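Local coordinates for protein porin B (Pseudomonas putida, PDB 4GEY) that forms a beta-barrel channel in the outer membrane that binds glucose and probably serves the uptake of carbohydrates, at residues A[110-115]-A[382-387]; A[352-357]-A[386-391]; A[102-107]-A[116-121]. The protein carries 2 engineered substitutions. All blocks are in the same frame, centred on the assembly; numbering follows the deposited sequence.

Contact 1: A[110-115]-A[382-387]. With DMU (decyl-beta-D-maltopyranoside), chain L.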
# COMPACT_ATOMS: atom_id res chain seq x y z
N ASP A 110 5.72 14.12 14.97
CA ASP A 110 6.90 14.53 15.70
C ASP A 110 8.06 14.41 14.71
O ASP A 110 8.23 13.38 14.09
CB ASP A 110 7.10 13.58 16.87
CG ASP A 110 7.98 14.15 17.93
OD1 ASP A 110 9.20 14.29 17.68
OD2 ASP A 110 7.46 14.44 19.03
N PRO A 111 8.87 15.46 14.55
CA PRO A 111 9.97 15.36 13.59
C PRO A 111 11.00 14.29 13.92
O PRO A 111 11.76 13.93 13.02
CB PRO A 111 10.64 16.75 13.65
CG PRO A 111 10.15 17.36 14.93
CD PRO A 111 8.78 16.81 15.16
N ARG A 112 11.04 13.77 15.14
CA ARG A 112 11.99 12.69 15.41
C ARG A 112 11.32 11.34 15.60
O ARG A 112 11.95 10.37 16.02
CB ARG A 112 12.94 13.01 16.58
CG ARG A 112 12.26 13.39 17.87
CD ARG A 112 12.47 14.83 18.19
NE ARG A 112 12.51 15.08 19.63
CZ ARG A 112 11.45 15.27 20.41
NH1 ARG A 112 10.22 15.21 19.92
NH2 ARG A 112 11.62 15.50 21.70
N ALA A 113 10.03 11.28 15.26
CA ALA A 113 9.25 10.06 15.34
C ALA A 113 7.99 10.22 14.48
O ALA A 113 6.89 10.50 14.99
CB ALA A 113 8.89 9.73 16.79
N GLY A 114 8.16 10.05 13.18
CA GLY A 114 7.12 10.36 12.23
C GLY A 114 6.01 9.34 12.25
O GLY A 114 6.20 8.22 12.72
N GLN A 115 4.86 9.74 11.73
CA GLN A 115 3.69 8.89 11.63
C GLN A 115 3.99 7.61 10.85
O GLN A 115 4.74 7.64 9.88
CB GLN A 115 2.54 9.63 10.94
CG GLN A 115 1.24 8.89 11.03
CD GLN A 115 0.16 9.51 10.22
OE1 GLN A 115 0.32 10.62 9.71
NE2 GLN A 115 -0.96 8.80 10.09
N PHE A 382 15.48 14.62 23.40
CA PHE A 382 14.70 13.55 23.99
C PHE A 382 14.21 12.71 22.85
O PHE A 382 13.90 13.23 21.78
CB PHE A 382 13.54 14.11 24.82
CG PHE A 382 12.65 13.05 25.45
CD1 PHE A 382 12.95 12.53 26.72
CD2 PHE A 382 11.50 12.60 24.80
CE1 PHE A 382 12.13 11.56 27.31
CE2 PHE A 382 10.67 11.63 25.38
CZ PHE A 382 10.99 11.10 26.64
N VAL A 383 14.15 11.40 23.07
CA VAL A 383 13.75 10.44 22.05
C VAL A 383 12.38 9.85 22.37
O VAL A 383 12.25 9.03 23.27
CB VAL A 383 14.81 9.34 21.91
CG1 VAL A 383 14.35 8.22 20.95
CG2 VAL A 383 16.12 9.96 21.49
N PRO A 384 11.35 10.26 21.63
CA PRO A 384 9.95 9.90 21.90
C PRO A 384 9.71 8.42 22.05
O PRO A 384 10.33 7.62 21.35
CB PRO A 384 9.21 10.44 20.68
CG PRO A 384 10.02 11.66 20.29
CD PRO A 384 11.47 11.26 20.54
N LEU A 385 8.83 8.07 22.99
CA LEU A 385 8.47 6.69 23.26
C LEU A 385 7.35 6.30 22.32
O LEU A 385 6.24 6.82 22.39
CB LEU A 385 8.02 6.52 24.72
CG LEU A 385 9.01 6.85 25.86
CD1 LEU A 385 8.55 6.20 27.14
CD2 LEU A 385 10.43 6.41 25.53
N GLN A 386 7.66 5.39 21.40
CA GLN A 386 6.68 4.99 20.40
C GLN A 386 5.88 3.78 20.85
O GLN A 386 6.44 2.72 21.13
CB GLN A 386 7.36 4.72 19.07
CG GLN A 386 7.93 5.96 18.47
CD GLN A 386 8.52 5.71 17.11
OE1 GLN A 386 9.57 5.08 16.98
NE2 GLN A 386 7.84 6.19 16.07
N ARG A 387 4.56 3.94 20.90
CA ARG A 387 3.68 2.93 21.48
C ARG A 387 2.64 2.40 20.48
O ARG A 387 2.83 1.33 19.92
CB ARG A 387 3.04 3.45 22.78
CG ARG A 387 3.96 4.41 23.55
CD ARG A 387 3.33 4.98 24.82
NE ARG A 387 3.72 4.22 26.01
CZ ARG A 387 4.45 4.71 27.00
NH1 ARG A 387 4.88 5.96 26.97
NH2 ARG A 387 4.75 3.93 28.04
C1 DMU L . -3.06 4.17 24.15
C2 DMU L . -1.74 4.05 24.72
C3 DMU L . -1.48 4.40 26.14
C4 DMU L . -2.74 4.41 27.04
O5 DMU L . -3.87 5.10 26.25
C6 DMU L . -4.19 4.38 25.04
O7 DMU L . -0.54 3.45 26.72
O16 DMU L . -5.31 5.02 24.41
C18 DMU L . -6.43 4.22 24.04
C19 DMU L . -7.44 4.82 23.02
C22 DMU L . -7.53 4.25 21.56
C25 DMU L . -8.55 4.92 20.63
C28 DMU L . -8.51 4.68 19.14
C31 DMU L . -9.14 5.74 18.25
C34 DMU L . -9.42 5.44 16.80
C37 DMU L . -9.26 6.54 15.80
O49 DMU L . -3.28 2.94 23.34
O55 DMU L . -0.79 4.71 23.80
C57 DMU L . -2.56 5.02 28.24
O61 DMU L . -3.63 5.73 28.75
C5 DMU L . 1.02 3.22 28.54
C7 DMU L . 0.88 3.90 29.79
C8 DMU L . 1.45 5.25 29.80
C9 DMU L . 0.80 6.18 28.73
O1 DMU L . 0.48 5.38 27.46
C10 DMU L . 0.63 3.95 27.32
O2 DMU L . 1.26 5.84 31.05
O3 DMU L . 0.30 1.94 28.61
O4 DMU L . 1.56 3.09 30.80
C11 DMU L . 1.58 7.19 28.42
O6 DMU L . 1.12 8.10 27.49
O HOH W 1 8.16 6.55 12.82

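Contact 2: A[352-357]-A[386-391]. With DMU (decyl-beta-D-maltopyranoside), chain L.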
# COMPACT_ATOMS: atom_id res chain seq x y z
N VAL A 352 -10.91 1.70 10.51
CA VAL A 352 -10.12 1.95 11.71
C VAL A 352 -8.93 1.03 11.66
O VAL A 352 -9.08 -0.14 11.30
CB VAL A 352 -10.88 1.61 13.02
CG1 VAL A 352 -10.39 2.50 14.16
CG2 VAL A 352 -12.38 1.74 12.84
N ALA A 353 -7.76 1.55 11.99
CA ALA A 353 -6.54 0.76 12.01
C ALA A 353 -5.79 0.99 13.29
O ALA A 353 -5.81 2.09 13.83
CB ALA A 353 -5.66 1.10 10.83
N ARG A 354 -5.13 -0.05 13.76
CA ARG A 354 -4.27 0.03 14.93
C ARG A 354 -2.90 -0.43 14.50
O ARG A 354 -2.76 -1.47 13.85
CB ARG A 354 -4.82 -0.88 16.03
CG ARG A 354 -3.90 -1.08 17.20
CD ARG A 354 -4.44 -2.11 18.16
NE ARG A 354 -3.48 -2.33 19.22
CZ ARG A 354 -2.61 -3.34 19.26
NH1 ARG A 354 -2.62 -4.24 18.29
NH2 ARG A 354 -1.75 -3.45 20.26
N ILE A 355 -1.88 0.35 14.82
CA ILE A 355 -0.50 0.04 14.47
C ILE A 355 0.35 0.01 15.72
O ILE A 355 0.67 1.05 16.30
CB ILE A 355 0.07 1.09 13.52
CG1 ILE A 355 -0.82 1.21 12.28
CG2 ILE A 355 1.50 0.74 13.14
CD1 ILE A 355 -0.63 2.50 11.49
N HIS A 356 0.73 -1.18 16.15
CA HIS A 356 1.49 -1.31 17.39
C HIS A 356 3.00 -1.40 17.18
O HIS A 356 3.47 -2.09 16.28
CB HIS A 356 1.00 -2.52 18.19
CG HIS A 356 1.74 -2.74 19.46
ND1 HIS A 356 2.72 -3.70 19.60
CD2 HIS A 356 1.66 -2.11 20.66
CE1 HIS A 356 3.21 -3.66 20.83
NE2 HIS A 356 2.58 -2.70 21.49
N VAL A 357 3.76 -0.69 18.01
CA VAL A 357 5.21 -0.69 17.94
C VAL A 357 5.83 -1.68 18.92
O VAL A 357 5.54 -1.64 20.11
CB VAL A 357 5.83 0.69 18.23
CG1 VAL A 357 7.33 0.64 17.98
CG2 VAL A 357 5.18 1.78 17.40
N GLN A 386 7.66 5.39 21.40
CA GLN A 386 6.68 4.99 20.40
C GLN A 386 5.88 3.78 20.85
O GLN A 386 6.44 2.72 21.13
CB GLN A 386 7.36 4.72 19.07
CG GLN A 386 7.93 5.96 18.47
CD GLN A 386 8.52 5.71 17.11
OE1 GLN A 386 9.57 5.08 16.98
NE2 GLN A 386 7.84 6.19 16.07
N ARG A 387 4.56 3.94 20.90
CA ARG A 387 3.68 2.93 21.48
C ARG A 387 2.64 2.40 20.48
O ARG A 387 2.83 1.33 19.92
CB ARG A 387 3.04 3.45 22.78
CG ARG A 387 3.96 4.41 23.55
CD ARG A 387 3.33 4.98 24.82
NE ARG A 387 3.72 4.22 26.01
CZ ARG A 387 4.45 4.71 27.00
NH1 ARG A 387 4.88 5.96 26.97
NH2 ARG A 387 4.75 3.93 28.04
N THR A 388 1.55 3.12 20.26
CA THR A 388 0.50 2.62 19.36
C THR A 388 -0.19 3.77 18.66
O THR A 388 -0.66 4.70 19.30
CB THR A 388 -0.56 1.80 20.11
OG1 THR A 388 0.08 0.84 20.97
CG2 THR A 388 -1.47 1.08 19.14
N GLU A 389 -0.26 3.69 17.33
CA GLU A 389 -0.86 4.71 16.50
C GLU A 389 -2.18 4.17 15.98
O GLU A 389 -2.26 3.00 15.57
CB GLU A 389 0.06 5.05 15.33
CG GLU A 389 -0.54 5.97 14.27
CD GLU A 389 0.41 6.21 13.08
OE1 GLU A 389 -0.07 6.19 11.93
OE2 GLU A 389 1.62 6.43 13.29
N TYR A 390 -3.21 5.00 16.01
CA TYR A 390 -4.49 4.62 15.43
C TYR A 390 -4.83 5.54 14.26
O TYR A 390 -4.49 6.73 14.29
CB TYR A 390 -5.61 4.65 16.48
CG TYR A 390 -5.47 3.59 17.55
CD1 TYR A 390 -4.55 3.74 18.58
CD2 TYR A 390 -6.25 2.44 17.52
CE1 TYR A 390 -4.42 2.77 19.57
CE2 TYR A 390 -6.12 1.47 18.51
CZ TYR A 390 -5.20 1.64 19.52
OH TYR A 390 -5.05 0.70 20.49
N ASN A 391 -5.48 4.99 13.24
CA ASN A 391 -5.94 5.80 12.12
C ASN A 391 -7.38 5.49 11.85
O ASN A 391 -7.81 4.34 12.01
CB ASN A 391 -5.14 5.50 10.84
CG ASN A 391 -3.73 6.06 10.87
OD1 ASN A 391 -3.42 7.03 10.17
ND2 ASN A 391 -2.87 5.44 11.66
C1 DMU L . -3.06 4.17 24.15
C2 DMU L . -1.74 4.05 24.72
C3 DMU L . -1.48 4.40 26.14
C4 DMU L . -2.74 4.41 27.04
O5 DMU L . -3.87 5.10 26.25
C6 DMU L . -4.19 4.38 25.04
O7 DMU L . -0.54 3.45 26.72
O16 DMU L . -5.31 5.02 24.41
C18 DMU L . -6.43 4.22 24.04
C19 DMU L . -7.44 4.82 23.02
C22 DMU L . -7.53 4.25 21.56
C25 DMU L . -8.55 4.92 20.63
C28 DMU L . -8.51 4.68 19.14
C31 DMU L . -9.14 5.74 18.25
C34 DMU L . -9.42 5.44 16.80
C37 DMU L . -9.26 6.54 15.80
O49 DMU L . -3.28 2.94 23.34
O55 DMU L . -0.79 4.71 23.80
C57 DMU L . -2.56 5.02 28.24
O61 DMU L . -3.63 5.73 28.75
C5 DMU L . 1.02 3.22 28.54
C7 DMU L . 0.88 3.90 29.79
C8 DMU L . 1.45 5.25 29.80
C9 DMU L . 0.80 6.18 28.73
O1 DMU L . 0.48 5.38 27.46
C10 DMU L . 0.63 3.95 27.32
O2 DMU L . 1.26 5.84 31.05
O3 DMU L . 0.30 1.94 28.61
O4 DMU L . 1.56 3.09 30.80
C11 DMU L . 1.58 7.19 28.42
O6 DMU L . 1.12 8.10 27.49

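Contact 3: A[102-107]-A[116-121]. With BGC (beta-D-glucopyranose), chain B.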
# COMPACT_ATOMS: atom_id res chain seq x y z
N ASN A 102 3.65 16.03 1.70
CA ASN A 102 2.81 15.24 2.59
C ASN A 102 2.56 15.93 3.92
O ASN A 102 3.51 16.22 4.65
CB ASN A 102 3.48 13.89 2.88
CG ASN A 102 2.56 12.93 3.61
OD1 ASN A 102 1.55 13.33 4.19
ND2 ASN A 102 2.89 11.63 3.56
N LEU A 103 1.28 16.14 4.25
CA LEU A 103 0.87 16.70 5.55
C LEU A 103 1.45 15.95 6.75
O LEU A 103 1.85 16.59 7.74
CB LEU A 103 -0.65 16.69 5.67
CG LEU A 103 -1.34 17.99 6.06
CD1 LEU A 103 -2.47 17.72 7.05
CD2 LEU A 103 -0.36 19.02 6.59
N SER A 104 1.46 14.62 6.67
CA SER A 104 1.98 13.77 7.74
C SER A 104 3.39 14.19 8.18
O SER A 104 3.71 14.21 9.37
CB SER A 104 1.98 12.30 7.32
OG SER A 104 0.69 11.72 7.44
N ASN A 105 4.24 14.53 7.22
CA ASN A 105 5.56 15.02 7.57
C ASN A 105 5.53 16.47 8.04
O ASN A 105 6.13 16.81 9.06
CB ASN A 105 6.49 14.88 6.38
CG ASN A 105 6.69 13.44 6.00
OD1 ASN A 105 6.77 12.57 6.86
ND2 ASN A 105 6.76 13.18 4.70
N ASP A 106 4.81 17.31 7.30
CA ASP A 106 4.94 18.74 7.45
C ASP A 106 4.18 19.33 8.63
O ASP A 106 4.53 20.40 9.10
CB ASP A 106 4.57 19.45 6.14
CG ASP A 106 5.57 19.15 5.03
OD1 ASP A 106 6.72 18.81 5.36
OD2 ASP A 106 5.21 19.26 3.83
N ARG A 107 3.14 18.64 9.12
CA ARG A 107 2.39 19.12 10.30
C ARG A 107 2.11 18.07 11.40
O ARG A 107 2.25 18.37 12.58
CB ARG A 107 1.06 19.76 9.88
CG ARG A 107 1.17 21.04 9.08
CD ARG A 107 1.69 22.24 9.89
NE ARG A 107 2.79 22.87 9.17
CZ ARG A 107 2.75 24.11 8.70
NH1 ARG A 107 1.69 24.86 8.91
NH2 ARG A 107 3.79 24.60 8.04
N PHE A 116 3.42 6.49 11.28
CA PHE A 116 3.65 5.25 10.56
C PHE A 116 2.82 5.25 9.29
O PHE A 116 3.36 5.13 8.19
CB PHE A 116 3.37 4.03 11.44
CG PHE A 116 4.42 3.79 12.47
CD1 PHE A 116 5.60 3.15 12.14
CD2 PHE A 116 4.25 4.24 13.77
CE1 PHE A 116 6.59 2.95 13.09
CE2 PHE A 116 5.23 4.04 14.73
CZ PHE A 116 6.41 3.39 14.38
N SER A 117 1.52 5.42 9.45
CA SER A 117 0.63 5.63 8.32
C SER A 117 0.83 7.04 7.77
O SER A 117 1.74 7.77 8.19
CB SER A 117 -0.83 5.40 8.72
OG SER A 117 -1.69 5.43 7.59
N SER A 118 -0.02 7.43 6.82
CA SER A 118 0.15 8.67 6.08
C SER A 118 -1.21 9.13 5.60
O SER A 118 -2.03 8.32 5.17
CB SER A 118 1.07 8.44 4.88
OG SER A 118 0.90 9.45 3.91
N VAL A 119 -1.45 10.43 5.69
CA VAL A 119 -2.76 10.97 5.34
C VAL A 119 -2.89 11.24 3.86
O VAL A 119 -3.92 11.71 3.38
CB VAL A 119 -3.07 12.24 6.14
CG1 VAL A 119 -3.03 11.93 7.60
CG2 VAL A 119 -2.08 13.35 5.81
N GLN A 120 -1.83 10.94 3.12
CA GLN A 120 -1.86 11.06 1.67
C GLN A 120 -1.14 9.87 1.06
O GLN A 120 0.03 9.98 0.69
CB GLN A 120 -1.20 12.37 1.22
CG GLN A 120 -1.98 13.61 1.56
CD GLN A 120 -1.12 14.88 1.56
OE1 GLN A 120 -0.59 15.29 2.60
NE2 GLN A 120 -0.99 15.51 0.39
N GLU A 121 -1.85 8.74 0.95
CA GLU A 121 -1.25 7.48 0.50
C GLU A 121 -0.45 7.64 -0.78
O GLU A 121 0.52 6.94 -1.00
CB GLU A 121 -2.30 6.37 0.30
CG GLU A 121 -3.34 6.63 -0.82
CD GLU A 121 -2.87 6.21 -2.21
OE1 GLU A 121 -3.55 6.53 -3.21
OE2 GLU A 121 -1.83 5.53 -2.31
C2 BGC B . 3.14 5.46 -1.21
C3 BGC B . 2.15 4.51 -1.52
C4 BGC B . 2.72 3.22 -1.90
C5 BGC B . 3.69 2.64 -0.82
C6 BGC B . 4.42 1.57 -1.22
C1 BGC B . 3.96 5.04 -0.10
O1 BGC B . 4.91 6.02 0.13
O2 BGC B . 2.49 6.73 -0.89
O3 BGC B . 1.32 5.05 -2.61
O4 BGC B . 1.68 2.34 -2.17
O5 BGC B . 4.61 3.79 -0.42
O6 BGC B . 5.54 1.76 -2.02

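Contact 1: A[110-115]-A[382-387]
Pro384 packs against Arg112 and Ala113, and its ring is the hub of this meeting of two loops. The apolar part is small. Arg112 CG lies 3.5 Å from Pro384 CD, and Pro384 CG sits 3.6 Å above one face of the guanidinium, offset toward its rim; Ala113 adds its methyl, CB to Pro384 CB at 4.0 Å.

The ionic part is internal to 110-115, yet it fixes the plate that the proline leans on. Arg112 NH1 forms a salt bridge of 2.6 Å with Asp110 OD1; the oxygen offers its syn lone pair and lies close to the guanidinium plane. The anti lone pair of that same oxygen accepts Arg112 N, an Asx turn within a type I beta turn. Arg112 CG stands between the backbone N and the carbonyl carbon (chi1 55°), and further bends along the chain bring NH1 back to Asp110, while NH2 bonds to the carbonyls of Tyr377 and Asn379 and Tyr377 OH meets Asp110 OD2.

Water supplies the third kind of link, donating to Gly114 O at 2.6 Å and accepting from Gln386 NE2, which also binds Gly417 O.

The contact thus joins the loop after helix 103-108 to the one leading into strand 388-399, with Phe382 and Leu385 resting on helix 359-372.

Contact 2: A[352-357]-A[386-391]
Ile355 and Glu389 form a hydrogen-bonded pair between the end of strand 347-357 and the start of strand 388-399, antiparallel segments whose short axes run 4.7 Å apart at 165°. Ile355 N reaches Glu389 O at 2.8 Å, and Glu389 N returns the bond to Ile355 O. Ala353 and Asn391 repeat the pattern, and Val357 N to Arg387 O extends the ladder just past the last bridge.

The close-packed face carries Ala353, Ile355, Glu389 and Asn391, all buried. Here Asn391 ND2 gives Glu389 OE1 an almost straight bond of 2.9 Å, in the amide plane and on the anti lone pair. Ile355 CD1 lies against the joined pair, 3.7 Å from Asn391 ND2. Glu389 takes further donors from the backbone of Phe116, Ser117 and Gly417.

The other face is the more open one: Arg354, His356 and Tyr390 are only partly buried, and detergent lies against it. With CG anti to the carbonyl carbon (chi1 -68°), the Tyr390 ring lies beside the aliphatic stem of Arg354, CE2 to CG 3.6 Å, and the ring hydroxyl lies at the edge of the guanidinium, whose NH1 binds Gln330. Decyl maltoside C28 stands 3.5 Å above one face of the same ring. Replacing Tyr390 by an alanine is likely to deprive the arginine stem of the ring alongside it and the decyl chain of the face it covers.

The chemistry fits a porin wall: tyrosine and alkyl carbons meet the lipid-like environment, whereas the opposite face buries a carboxylate whose several N-H donors probably stabilise it as an anion and tie the strand to the loop at Phe116 and Ser117.

Contact 3: A[102-107]-A[116-121]
Leu103 N donates to Gln120 OE1 at 2.6 Å, a nearly straight bond with the donor tilted only 16° from the amide's carbonyl plane. Two further bonds join the segments. Asn102 ND2 reaches Ser118 OG at 3.0 Å, somewhat out of its own amide plane, and Val119 N gives its hydrogen to Ser104 OG at 3.1 Å. Leu103 CB also touches Val119 CG2 (3.6 Å), the single apolar pairing of side chains.

These groups meet at the start of helix 103-108, where Asn102 is the N-cap: its OD1 accepts Ser104 N at 2.8 Å from well above the carbonyl plane. With CG anti to the backbone N (chi1 -170°), the Asn102 amide can cap with its oxygen and grip Ser118 with its nitrogen. The Asn102 and Gln120 side chains run past one another head to tail, with amide planes 78° apart, each oxygen serving a different N-H of the helix's first turn. Across the contact an ST turn shapes the loop, Ser118 OG accepting Gln120 N as well as the Asn102 amide.

Farther out, Gln115 OE1 bonds to Ser104 OG, while Gln166 and Gln411 both donate to Val119 O. At the end of the loop segment Glu121 enters the glucose pocket, its carbonyl lying against the sugar, where the fit is too close for individual bonds to be certain, and its carboxylate OE1 paired with Lys431.

The three contacts cluster in one region of the barrel, their centres about 13 to 14 Å apart. Contact 3 closes first along the chain, within 102-121; contact 1 starts from the loop between its two segments and spans 267 residues to 382-387, while contact 2, entirely later than contact 3, pairs strands 347-357 and 388-399. Contacts 1 and 2 share Gln386 and Arg387. Residues 115-117, in the loop after helix 103-108, link the three sites. Contacts 1 and 2 thus bring the distant strand 388-399 and the loop before it against a loop that contact 3 folds locally and that runs on to the glucose pocket.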